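Local structure of FACT-Spt16 (5CE6) at residues E84-F89 against H95-Q100; K101-L106 against I121-K126; S134-I139 against G167-L172; L73-W76 against F80-P83. The protein serves in the FACT histone chaperone complex as the Spt16 subunit, its N-terminal domain being probably involved in binding histones H3-H4. All coordinates share one frame; numbering follows the deposited sequence.

Overall arrangement
The four contacts build one alpha/beta lobe by adding helices and a further strand to a hairpin. Contact 1 is that hairpin, in the middle of a mixed sheet, and contact 2, its centre about 7 Å away, places a helix over the same sheet and its edge strand. Contact 3, about 9 Å from contact 1 by centres, joins two helices on the face bearing Ile86, Val88 and Leu97. Contact 4 lies on the Met87 side, its centre about 11 Å from that of contact 1, and leads into strand 85-89. Contacts 3 and 4 do not touch, nearest atoms about 6 Å apart. The potassium ion is bound by Ala295, Ser420 and Asn422, in the M24-peptidase-like part.

Contact 1: E84-F89 against H95-Q100; sequences ETIMVF and HVLCSQ
The antiparallel beta hairpin of strands 85-89 and 93-98 brings Ile86 opposite Leu97 and Val88 opposite His95 as hydrogen-bonded pairs, with Met87 and Val96 forming the non-hydrogen-bonded pair between them. Backbone bonds run both ways in each hydrogen-bonded pair: Ile86 N to Leu97 O is 3.0 Å and Leu97 N to Ile86 O 2.8 Å, while Val88 N reaches His95 O at 2.7 Å. The last is nearly straight, 168° at the hydrogen, and lies in the carbonyl plane.

Alternation sorts the side chains between two layers. Ile86 and Leu97 lie side by side, their ends CD1 and CD2 4.1 Å apart, on the face covered by helices 133-145 and 168-179. The same face carries Val88 and His95, whose imidazole ND1 is hydrogen-bonded to His124 of the edge strand. On the reverse face Met87 runs beside Val96, CG to CG2 4.2 Å, before its chain bends at chi3 (59°) and leads off toward Phe74. At the start of strand 85-89, Glu84 and Thr85 both face Cys58 in a G1 beta bulge. There the Thr85 side chain slants across that of Val96, and its CG2, anti to the amide nitrogen, touches Val96 CG1 at 3.7 Å.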
loop_
_atom_site.group_PDB
_atom_site.type_symbol
_atom_site.label_atom_id
_atom_site.label_comp_id
_atom_site.label_asym_id
_atom_site.label_seq_id
_atom_site.Cartn_x
_atom_site.Cartn_y
_atom_site.Cartn_z
ATOM N N GLU A 84 -3.763 7.752 -18.962
ATOM C CA GLU A 84 -4.696 7.778 -20.086
ATOM C C GLU A 84 -4.417 6.663 -21.105
ATOM O O GLU A 84 -4.328 6.900 -22.317
ATOM C CB GLU A 84 -4.727 9.158 -20.749
ATOM C CG GLU A 84 -6.023 9.447 -21.482
ATOM C CD GLU A 84 -6.081 10.848 -22.048
ATOM O OE1 GLU A 84 -5.107 11.275 -22.706
ATOM O OE2 GLU A 84 -7.111 11.520 -21.831
ATOM N N THR A 85 -4.281 5.444 -20.589
ATOM C CA THR A 85 -3.974 4.285 -21.416
ATOM C C THR A 85 -4.908 3.138 -21.049
ATOM O O THR A 85 -5.181 2.905 -19.876
ATOM C CB THR A 85 -2.504 3.847 -21.236
ATOM O OG1 THR A 85 -1.633 4.881 -21.707
ATOM C CG2 THR A 85 -2.201 2.570 -22.008
ATOM N N ILE A 86 -5.405 2.435 -22.063
ATOM C CA ILE A 86 -6.175 1.215 -21.848
ATOM C C ILE A 86 -5.380 0.027 -22.392
ATOM O O ILE A 86 -4.864 0.084 -23.506
ATOM C CB ILE A 86 -7.509 1.288 -22.595
ATOM C CG1 ILE A 86 -8.374 2.432 -22.048
ATOM C CG2 ILE A 86 -8.243 -0.039 -22.525
ATOM C CD1 ILE A 86 -9.458 2.887 -23.039
ATOM N N MET A 87 -5.281 -1.045 -21.613
ATOM C CA MET A 87 -4.582 -2.241 -22.074
ATOM C C MET A 87 -5.482 -3.454 -21.895
ATOM O O MET A 87 -6.018 -3.676 -20.806
ATOM C CB MET A 87 -3.270 -2.427 -21.306
ATOM C CG MET A 87 -2.470 -3.638 -21.707
ATOM S SD MET A 87 -0.773 -3.488 -21.106
ATOM C CE MET A 87 -1.037 -3.333 -19.347
ATOM N N VAL A 88 -5.645 -4.229 -22.963
ATOM C CA VAL A 88 -6.513 -5.404 -22.928
ATOM C C VAL A 88 -5.759 -6.676 -23.308
ATOM O O VAL A 88 -5.228 -6.797 -24.415
ATOM C CB VAL A 88 -7.731 -5.242 -23.856
ATOM C CG1 VAL A 88 -8.556 -6.519 -23.865
ATOM C CG2 VAL A 88 -8.591 -4.069 -23.405
ATOM N N PHE A 89 -5.731 -7.623 -22.380
ATOM C CA PHE A 89 -5.056 -8.893 -22.601
ATOM C C PHE A 89 -6.040 -9.912 -23.124
ATOM O O PHE A 89 -7.122 -10.053 -22.572
ATOM C CB PHE A 89 -4.479 -9.406 -21.286
ATOM C CG PHE A 89 -3.532 -8.453 -20.634
ATOM C CD1 PHE A 89 -3.990 -7.518 -19.712
ATOM C CD2 PHE A 89 -2.183 -8.491 -20.941
ATOM C CE1 PHE A 89 -3.115 -6.633 -19.109
ATOM C CE2 PHE A 89 -1.298 -7.616 -20.348
ATOM C CZ PHE A 89 -1.760 -6.683 -19.427
ATOM N N HIS A 95 -3.896 -5.622 -26.585
ATOM C CA HIS A 95 -4.247 -4.381 -27.257
ATOM C C HIS A 95 -3.995 -3.205 -26.336
ATOM O O HIS A 95 -4.339 -3.252 -25.163
ATOM C CB HIS A 95 -5.713 -4.413 -27.684
ATOM C CG HIS A 95 -6.004 -5.422 -28.745
ATOM N ND1 HIS A 95 -6.083 -5.096 -30.083
ATOM C CD2 HIS A 95 -6.236 -6.753 -28.669
ATOM C CE1 HIS A 95 -6.350 -6.182 -30.783
ATOM N NE2 HIS A 95 -6.448 -7.203 -29.947
ATOM N N VAL A 96 -3.372 -2.159 -26.863
ATOM C CA VAL A 96 -3.109 -0.965 -26.083
ATOM C C VAL A 96 -3.683 0.228 -26.824
ATOM O O VAL A 96 -3.461 0.365 -28.016
ATOM C CB VAL A 96 -1.601 -0.756 -25.871
ATOM C CG1 VAL A 96 -1.349 0.431 -24.965
ATOM C CG2 VAL A 96 -0.963 -2.014 -25.262
ATOM N N LEU A 97 -4.447 1.063 -26.125
ATOM C CA LEU A 97 -4.942 2.317 -26.696
ATOM C C LEU A 97 -4.251 3.433 -25.933
ATOM O O LEU A 97 -4.432 3.558 -24.723
ATOM C CB LEU A 97 -6.460 2.427 -26.527
ATOM C CG LEU A 97 -7.118 3.717 -27.023
ATOM C CD1 LEU A 97 -6.689 4.014 -28.443
ATOM C CD2 LEU A 97 -8.629 3.599 -26.942
ATOM N N CYS A 98 -3.442 4.228 -26.630
ATOM C CA CYS A 98 -2.582 5.208 -25.968
ATOM C C CYS A 98 -2.107 6.264 -26.950
ATOM O O CYS A 98 -2.388 6.176 -28.141
ATOM C CB CYS A 98 -1.363 4.511 -25.352
ATOM S SG CYS A 98 -0.278 3.700 -26.557
ATOM N N SER A 99 -1.365 7.244 -26.444
ATOM C CA SER A 99 -0.795 8.302 -27.283
ATOM C C SER A 99 0.286 7.756 -28.218
ATOM O O SER A 99 0.830 6.676 -27.986
ATOM C CB SER A 99 -0.193 9.389 -26.393
ATOM O OG SER A 99 0.949 8.891 -25.718
ATOM N N GLN A 100 0.596 8.503 -29.277
ATOM C CA GLN A 100 1.678 8.114 -30.179
ATOM C C GLN A 100 2.990 7.933 -29.418
ATOM O O GLN A 100 3.737 6.978 -29.660
ATOM C CB GLN A 100 1.849 9.152 -31.292
ATOM C CG GLN A 100 3.080 8.928 -32.158
ATOM C CD GLN A 100 3.045 7.603 -32.898
ATOM O OE1 GLN A 100 2.175 7.372 -33.736
ATOM N NE2 GLN A 100 3.994 6.725 -32.591
#

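Contact 2: K101-L106 against I121-K126; sequences KKASIL and IILHVK
Leu123 projects from edge strand 120-125 into the side of helix 100-106, where Ala103 and Leu106 receive it. All the contacts across are van der Waals ones, with no hydrogen bond between the segments; the axes of 101-106 and 121-125 run almost antiparallel, at 164°, and approach to 8.6 Å.

Among the apolar contacts, both methyls of Leu123 are used: CD2 reaches Leu106 CB at 3.9 Å, the two leucine side chains crossing at a slant, while CD1 lies between Leu106 and Ala103, 4.2 Å from Ala103 CB. The small Ala103 also meets Val125, two residues on in the strand and more exposed, its CB touching Val125 CG2 at 3.8 Å. Val125 holds that methyl beside its own backbone nitrogen, with CG1 anti to it (chi1 174°).

Contact with the helix backbone is the closest of all: Leu123 CD1 comes to 3.3 Å from Ala103 O. Shortening Leu123 to an alanine here would probably open a gap beneath Ala103 and Leu106 and leave Leu106 CB without its partner on the strand.

Beyond the pair, Val96 of strand 93-98 touches both leucines from the sheet. Strand 93-98, helices 100-106 and 110-117, and strand 120-125, parallel to the first and next to it, together form a beta-alpha-beta crossover, with helix 100-106 laid over the strands that the crossover connects.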
loop_
_atom_site.group_PDB
_atom_site.type_symbol
_atom_site.label_atom_id
_atom_site.label_comp_id
_atom_site.label_asym_id
_atom_site.label_seq_id
_atom_site.Cartn_x
_atom_site.Cartn_y
_atom_site.Cartn_z
ATOM N N LYS A 101 3.254 8.841 -28.483
ATOM C CA LYS A 101 4.495 8.812 -27.713
ATOM C C LYS A 101 4.651 7.518 -26.917
ATOM O O LYS A 101 5.729 6.916 -26.897
ATOM C CB LYS A 101 4.573 10.020 -26.778
ATOM N N LYS A 102 3.573 7.088 -26.270
ATOM C CA LYS A 102 3.600 5.853 -25.493
ATOM C C LYS A 102 3.687 4.643 -26.421
ATOM O O LYS A 102 4.317 3.636 -26.101
ATOM C CB LYS A 102 2.370 5.761 -24.582
ATOM C CG LYS A 102 2.295 6.877 -23.539
ATOM C CD LYS A 102 1.196 6.633 -22.526
ATOM C CE LYS A 102 1.133 7.750 -21.488
ATOM N NZ LYS A 102 0.393 8.938 -21.984
ATOM N N ALA A 103 3.066 4.755 -27.587
ATOM C CA ALA A 103 3.097 3.670 -28.558
ATOM C C ALA A 103 4.506 3.423 -29.100
ATOM O O ALA A 103 4.906 2.278 -29.300
ATOM C CB ALA A 103 2.132 3.946 -29.690
ATOM N N SER A 104 5.248 4.498 -29.351
ATOM C CA SER A 104 6.620 4.376 -29.841
ATOM C C SER A 104 7.489 3.708 -28.781
ATOM O O SER A 104 8.438 2.992 -29.094
ATOM C CB SER A 104 7.191 5.748 -30.192
ATOM O OG SER A 104 6.466 6.345 -31.252
ATOM N N ILE A 105 7.147 3.945 -27.521
ATOM C CA ILE A 105 7.850 3.328 -26.410
ATOM C C ILE A 105 7.515 1.840 -26.333
ATOM O O ILE A 105 8.399 1.004 -26.137
ATOM C CB ILE A 105 7.489 4.020 -25.083
ATOM C CG1 ILE A 105 7.960 5.474 -25.101
ATOM C CG2 ILE A 105 8.100 3.270 -23.903
ATOM C CD1 ILE A 105 7.371 6.321 -23.996
ATOM N N LEU A 106 6.239 1.512 -26.512
ATOM C CA LEU A 106 5.776 0.129 -26.394
ATOM C C LEU A 106 6.175 -0.758 -27.572
ATOM O O LEU A 106 6.052 -1.978 -27.496
ATOM C CB LEU A 106 4.261 0.084 -26.175
ATOM C CG LEU A 106 3.786 0.572 -24.812
ATOM C CD1 LEU A 106 2.273 0.683 -24.741
ATOM C CD2 LEU A 106 4.294 -0.351 -23.702
ATOM N N ILE A 121 1.321 -7.960 -29.628
ATOM C CA ILE A 121 0.942 -6.639 -29.141
ATOM C C ILE A 121 0.434 -5.757 -30.273
ATOM O O ILE A 121 1.107 -5.584 -31.288
ATOM C CB ILE A 121 2.110 -5.965 -28.434
ATOM C CG1 ILE A 121 2.404 -6.723 -27.143
ATOM C CG2 ILE A 121 1.797 -4.507 -28.150
ATOM C CD1 ILE A 121 3.462 -6.106 -26.309
ATOM N N ILE A 122 -0.761 -5.208 -30.092
ATOM C CA ILE A 122 -1.374 -4.373 -31.118
ATOM C C ILE A 122 -1.536 -2.977 -30.553
ATOM O O ILE A 122 -2.242 -2.789 -29.569
ATOM C CB ILE A 122 -2.749 -4.912 -31.520
ATOM C CG1 ILE A 122 -2.623 -6.350 -32.014
ATOM C CG2 ILE A 122 -3.384 -4.027 -32.595
ATOM C CD1 ILE A 122 -1.702 -6.496 -33.201
ATOM N N LEU A 123 -0.886 -1.995 -31.170
ATOM C CA LEU A 123 -0.923 -0.640 -30.630
ATOM C C LEU A 123 -1.928 0.220 -31.383
ATOM O O LEU A 123 -1.831 0.386 -32.595
ATOM C CB LEU A 123 0.474 -0.014 -30.657
ATOM C CG LEU A 123 1.509 -0.777 -29.825
ATOM C CD1 LEU A 123 2.895 -0.190 -30.008
ATOM C CD2 LEU A 123 1.125 -0.756 -28.360
ATOM N N HIS A 124 -2.909 0.745 -30.656
ATOM C CA HIS A 124 -3.908 1.627 -31.245
ATOM C C HIS A 124 -3.593 3.045 -30.798
ATOM O O HIS A 124 -3.752 3.376 -29.625
ATOM C CB HIS A 124 -5.306 1.227 -30.763
ATOM C CG HIS A 124 -5.630 -0.220 -30.979
ATOM N ND1 HIS A 124 -6.354 -0.662 -32.066
ATOM C CD2 HIS A 124 -5.329 -1.322 -30.254
ATOM C CE1 HIS A 124 -6.485 -1.975 -32.001
ATOM N NE2 HIS A 124 -5.870 -2.401 -30.911
ATOM N N VAL A 125 -3.133 3.879 -31.728
ATOM C CA VAL A 125 -2.696 5.232 -31.383
ATOM C C VAL A 125 -3.865 6.209 -31.358
ATOM O O VAL A 125 -4.570 6.362 -32.362
ATOM C CB VAL A 125 -1.663 5.764 -32.397
ATOM C CG1 VAL A 125 -1.327 7.222 -32.097
ATOM C CG2 VAL A 125 -0.411 4.905 -32.395
ATOM N N LYS A 126 -4.057 6.877 -30.221
ATOM C CA LYS A 126 -5.102 7.892 -30.102
ATOM C C LYS A 126 -4.549 9.304 -30.273
ATOM O O LYS A 126 -3.662 9.729 -29.524
ATOM C CB LYS A 126 -5.819 7.796 -28.751
ATOM C CG LYS A 126 -7.071 8.673 -28.664
ATOM C CD LYS A 126 -7.540 8.842 -27.228
ATOM C CE LYS A 126 -6.663 9.834 -26.479
ATOM N NZ LYS A 126 -6.814 11.229 -26.992
#

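Contact 3: S134-I139 against G167-L172; sequences SSMDAI and GRLLDL
Two helices that cover one face of the mixed beta sheet, 133-145 and 168-179, meet here through Met136, whose side chain spans the gap to Leu169 and Leu172. The backbones stay well apart, the nearest CA atoms, those of Met136 and Leu172, being 8.8 Å from each other. Met136 bridges this distance because its chain is extended beyond CG (chi2 -177°, chi3 -175°), carrying the thioether straight across.

Leu172 lies against both the sulfur and the terminal methyl, and Leu169 against the methyl alone. SD approaches Leu172 CG at 3.7 Å. CE goes further, to Leu169 CD1 at 3.6 Å, and also lies 3.5 Å from Leu169 O, on the helix backbone. Both leucines cross the methionine obliquely, one turn apart on their helix. An alanine in place of Met136 is likely to leave Leu169 and Leu172 without their mate and open a gap between the helices.

The sheet completes the setting, with Ile86 and Leu97 also touching Met136, and a salt bridge from Asp137 to Lys176 adds a polar tie between the same helices. With no hydrogen bond across these two segments, their own cohesion rests on the shape and length of one unbranched, weakly polar side chain.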
loop_
_atom_site.group_PDB
_atom_site.type_symbol
_atom_site.label_atom_id
_atom_site.label_comp_id
_atom_site.label_asym_id
_atom_site.label_seq_id
_atom_site.Cartn_x
_atom_site.Cartn_y
_atom_site.Cartn_z
ATOM N N SER A 134 -13.428 4.881 -31.930
ATOM C CA SER A 134 -13.252 3.859 -32.960
ATOM C C SER A 134 -12.254 2.776 -32.560
ATOM O O SER A 134 -12.455 1.600 -32.860
ATOM C CB SER A 134 -12.851 4.489 -34.296
ATOM O OG SER A 134 -13.953 5.142 -34.892
ATOM N N SER A 135 -11.179 3.169 -31.888
ATOM C CA SER A 135 -10.194 2.198 -31.421
ATOM C C SER A 135 -10.761 1.286 -30.338
ATOM O O SER A 135 -10.426 0.109 -30.282
ATOM C CB SER A 135 -8.928 2.895 -30.923
ATOM O OG SER A 135 -8.233 3.498 -32.000
ATOM N N MET A 136 -11.622 1.825 -29.482
ATOM C CA MET A 136 -12.266 0.999 -28.469
ATOM C C MET A 136 -13.159 -0.047 -29.132
ATOM O O MET A 136 -13.177 -1.206 -28.714
ATOM C CB MET A 136 -13.073 1.854 -27.494
ATOM C CG MET A 136 -12.264 2.927 -26.790
ATOM S SD MET A 136 -13.266 3.851 -25.590
ATOM C CE MET A 136 -12.095 5.094 -25.057
ATOM N N ASP A 137 -13.889 0.360 -30.173
ATOM C CA ASP A 137 -14.738 -0.569 -30.913
ATOM C C ASP A 137 -13.911 -1.683 -31.559
ATOM O O ASP A 137 -14.320 -2.842 -31.574
ATOM C CB ASP A 137 -15.548 0.164 -31.991
ATOM C CG ASP A 137 -16.601 1.092 -31.409
ATOM O OD1 ASP A 137 -16.969 0.918 -30.231
ATOM O OD2 ASP A 137 -17.067 1.993 -32.143
ATOM N N ALA A 138 -12.751 -1.324 -32.098
ATOM C CA ALA A 138 -11.867 -2.306 -32.726
ATOM C C ALA A 138 -11.359 -3.310 -31.692
ATOM O O ALA A 138 -11.341 -4.518 -31.936
ATOM C CB ALA A 138 -10.707 -1.616 -33.406
ATOM N N ILE A 139 -10.937 -2.799 -30.542
ATOM C CA ILE A 139 -10.480 -3.655 -29.451
ATOM C C ILE A 139 -11.597 -4.605 -29.005
ATOM O O ILE A 139 -11.368 -5.802 -28.800
ATOM C CB ILE A 139 -9.975 -2.824 -28.245
ATOM C CG1 ILE A 139 -8.741 -2.008 -28.633
ATOM C CG2 ILE A 139 -9.657 -3.725 -27.078
ATOM C CD1 ILE A 139 -8.146 -1.206 -27.490
ATOM N N GLY A 167 -12.007 10.650 -15.934
ATOM C CA GLY A 167 -11.631 11.213 -17.220
ATOM C C GLY A 167 -12.451 10.696 -18.383
ATOM O O GLY A 167 -13.066 9.631 -18.298
ATOM N N ARG A 168 -12.452 11.452 -19.478
ATOM C CA ARG A 168 -13.250 11.115 -20.647
ATOM C C ARG A 168 -12.947 9.737 -21.234
ATOM O O ARG A 168 -13.869 8.979 -21.547
ATOM C CB ARG A 168 -13.090 12.194 -21.718
ATOM C CG ARG A 168 -13.353 13.590 -21.185
ATOM C CD ARG A 168 -13.563 14.586 -22.299
ATOM N NE ARG A 168 -14.221 15.795 -21.811
ATOM C CZ ARG A 168 -15.530 15.894 -21.597
ATOM N NH1 ARG A 168 -16.323 14.855 -21.823
ATOM N NH2 ARG A 168 -16.049 17.030 -21.155
ATOM N N LEU A 169 -11.663 9.410 -21.378
ATOM C CA LEU A 169 -11.263 8.134 -21.981
ATOM C C LEU A 169 -11.838 6.951 -21.205
ATOM O O LEU A 169 -12.511 6.087 -21.778
ATOM C CB LEU A 169 -9.736 8.006 -22.042
ATOM C CG LEU A 169 -9.226 6.841 -22.896
ATOM C CD1 LEU A 169 -9.306 7.208 -24.364
ATOM C CD2 LEU A 169 -7.807 6.432 -22.518
ATOM N N LEU A 170 -11.583 6.926 -19.899
ATOM C CA LEU A 170 -12.026 5.813 -19.059
ATOM C C LEU A 170 -13.552 5.771 -18.963
ATOM O O LEU A 170 -14.148 4.693 -18.916
ATOM C CB LEU A 170 -11.411 5.891 -17.661
ATOM C CG LEU A 170 -9.891 5.780 -17.481
ATOM C CD1 LEU A 170 -9.548 4.976 -16.239
ATOM C CD2 LEU A 170 -9.176 5.223 -18.702
ATOM N N ASP A 171 -14.176 6.947 -18.927
ATOM C CA ASP A 171 -15.633 7.044 -18.910
ATOM C C ASP A 171 -16.236 6.365 -20.131
ATOM O O ASP A 171 -17.161 5.555 -20.021
ATOM C CB ASP A 171 -16.079 8.510 -18.878
ATOM C CG ASP A 171 -16.061 9.102 -17.484
ATOM O OD1 ASP A 171 -16.078 8.326 -16.504
ATOM O OD2 ASP A 171 -16.044 10.347 -17.372
ATOM N N LEU A 172 -15.701 6.702 -21.300
ATOM C CA LEU A 172 -16.199 6.144 -22.544
ATOM C C LEU A 172 -15.963 4.637 -22.594
ATOM O O LEU A 172 -16.856 3.866 -22.968
ATOM C CB LEU A 172 -15.540 6.840 -23.742
ATOM C CG LEU A 172 -15.938 6.339 -25.132
ATOM C CD1 LEU A 172 -17.442 6.418 -25.313
ATOM C CD2 LEU A 172 -15.230 7.130 -26.230
#

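Contact 4: L73-W76 against F80-P83; sequences LFLW and FEFP
Phe74, in the middle of helix 69-78, meets Phe82 of the following loop, as the chain doubles back on its way to strand 85-89. Both phenylalanines set CG anti to their own carbonyl carbon, beside the backbone nitrogen (chi1 -80° for Phe74 and -79° for Phe82), and the two side chains cross at about a right angle. The ring planes are nevertheless only 28° apart. Since they are also slid well aside, with centroids 5.7 Å apart, the rings barely overlap.

Much of the touching therefore falls to the methylene of Phe82 rather than to its ring. Phe82 CB forms an off-centre CH-pi contact, 4.2 Å from the centroid of the Phe74 ring, and its nearest ring atom is Phe74 CD1 at 3.7 Å. The Phe82 ring adds a contact of its own, CD1 to CD1 of Phe74 at 3.8 Å.

Leu75 takes a different target. Its CB leaves the helix roughly alongside the loop, but the branch ends nearer to it, and CD2 rests on the peptide between Phe80 and Glu81, 3.7 Å from Phe80 C. The same methyl meets the aliphatic part of Glu81, CG lying 4.1 Å away.

Thr85 and Met87 of the sheet flank Phe74 as well, and Lys102 and Leu106 lie against Phe82. The helix and the loop thus hold together by dispersion and CH-pi attraction, without a hydrogen bond between these segments: Phe74 O and Phe80 O, 3.4 Å apart, are both acceptors and cannot bond to each other.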
loop_
_atom_site.group_PDB
_atom_site.type_symbol
_atom_site.label_atom_id
_atom_site.label_comp_id
_atom_site.label_asym_id
_atom_site.label_seq_id
_atom_site.Cartn_x
_atom_site.Cartn_y
_atom_site.Cartn_z
ATOM N N LEU A 73 -0.350 -2.535 -11.957
ATOM C CA LEU A 73 -0.062 -3.507 -13.011
ATOM C C LEU A 73 0.902 -2.941 -14.052
ATOM O O LEU A 73 1.862 -3.614 -14.439
ATOM C CB LEU A 73 -1.341 -4.018 -13.681
ATOM C CG LEU A 73 -1.076 -5.053 -14.773
ATOM C CD1 LEU A 73 -0.399 -6.289 -14.203
ATOM C CD2 LEU A 73 -2.349 -5.426 -15.524
ATOM N N PHE A 74 0.642 -1.718 -14.519
ATOM C CA PHE A 74 1.570 -1.067 -15.439
ATOM C C PHE A 74 2.976 -0.936 -14.863
ATOM O O PHE A 74 3.947 -1.212 -15.552
ATOM C CB PHE A 74 1.061 0.309 -15.875
ATOM C CG PHE A 74 0.031 0.264 -16.960
ATOM C CD1 PHE A 74 0.417 0.141 -18.291
ATOM C CD2 PHE A 74 -1.312 0.390 -16.663
ATOM C CE1 PHE A 74 -0.530 0.117 -19.307
ATOM C CE2 PHE A 74 -2.271 0.376 -17.672
ATOM C CZ PHE A 74 -1.882 0.239 -18.992
ATOM N N LEU A 75 3.083 -0.510 -13.604
ATOM C CA LEU A 75 4.384 -0.412 -12.942
ATOM C C LEU A 75 5.057 -1.778 -12.813
ATOM O O LEU A 75 6.267 -1.919 -13.029
ATOM C CB LEU A 75 4.218 0.234 -11.551
ATOM C CG LEU A 75 3.940 1.739 -11.596
ATOM C CD1 LEU A 75 3.468 2.244 -10.242
ATOM C CD2 LEU A 75 5.194 2.485 -12.011
ATOM N N TRP A 76 4.270 -2.785 -12.453
ATOM C CA TRP A 76 4.782 -4.133 -12.260
ATOM C C TRP A 76 5.290 -4.699 -13.575
ATOM O O TRP A 76 6.396 -5.241 -13.657
ATOM C CB TRP A 76 3.667 -5.016 -11.693
ATOM C CG TRP A 76 4.073 -6.417 -11.334
ATOM C CD1 TRP A 76 4.839 -6.806 -10.267
ATOM C CD2 TRP A 76 3.690 -7.616 -12.014
ATOM N NE1 TRP A 76 4.971 -8.176 -10.259
ATOM C CE2 TRP A 76 4.268 -8.697 -11.317
ATOM C CE3 TRP A 76 2.914 -7.879 -13.150
ATOM C CZ2 TRP A 76 4.103 -10.021 -11.728
ATOM C CZ3 TRP A 76 2.741 -9.188 -13.547
ATOM C CH2 TRP A 76 3.338 -10.245 -12.844
ATOM N N PHE A 80 6.860 1.556 -15.464
ATOM C CA PHE A 80 6.475 2.959 -15.596
ATOM C C PHE A 80 4.962 3.089 -15.630
ATOM O O PHE A 80 4.257 2.152 -16.013
ATOM C CB PHE A 80 7.029 3.575 -16.894
ATOM C CG PHE A 80 8.525 3.536 -17.003
ATOM C CD1 PHE A 80 9.305 4.516 -16.403
ATOM C CD2 PHE A 80 9.151 2.518 -17.709
ATOM C CE1 PHE A 80 10.687 4.476 -16.506
ATOM C CE2 PHE A 80 10.528 2.469 -17.813
ATOM C CZ PHE A 80 11.299 3.451 -17.213
ATOM N N GLU A 81 4.467 4.249 -15.227
ATOM C CA GLU A 81 3.054 4.551 -15.365
ATOM C C GLU A 81 2.753 4.879 -16.813
ATOM O O GLU A 81 3.588 5.450 -17.518
ATOM C CB GLU A 81 2.667 5.749 -14.510
ATOM C CG GLU A 81 2.632 5.480 -13.019
ATOM C CD GLU A 81 2.061 6.645 -12.242
ATOM O OE1 GLU A 81 0.860 6.951 -12.410
ATOM O OE2 GLU A 81 2.817 7.259 -11.463
ATOM N N PHE A 82 1.542 4.535 -17.239
ATOM C CA PHE A 82 1.040 4.897 -18.559
ATOM C C PHE A 82 -0.331 5.532 -18.372
ATOM O O PHE A 82 -1.360 4.863 -18.486
ATOM C CB PHE A 82 0.955 3.655 -19.455
ATOM C CG PHE A 82 2.285 3.218 -20.035
ATOM C CD1 PHE A 82 3.226 2.553 -19.254
ATOM C CD2 PHE A 82 2.580 3.451 -21.372
ATOM C CE1 PHE A 82 4.442 2.148 -19.795
ATOM C CE2 PHE A 82 3.792 3.050 -21.922
ATOM C CZ PHE A 82 4.723 2.392 -21.136
ATOM N N PRO A 83 -0.357 6.836 -18.055
ATOM C CA PRO A 83 -1.638 7.508 -17.816
ATOM C C PRO A 83 -2.450 7.589 -19.104
ATOM O O PRO A 83 -1.880 7.504 -20.196
ATOM C CB PRO A 83 -1.222 8.914 -17.365
ATOM C CG PRO A 83 0.217 8.787 -16.944
ATOM C CD PRO A 83 0.786 7.744 -17.861
#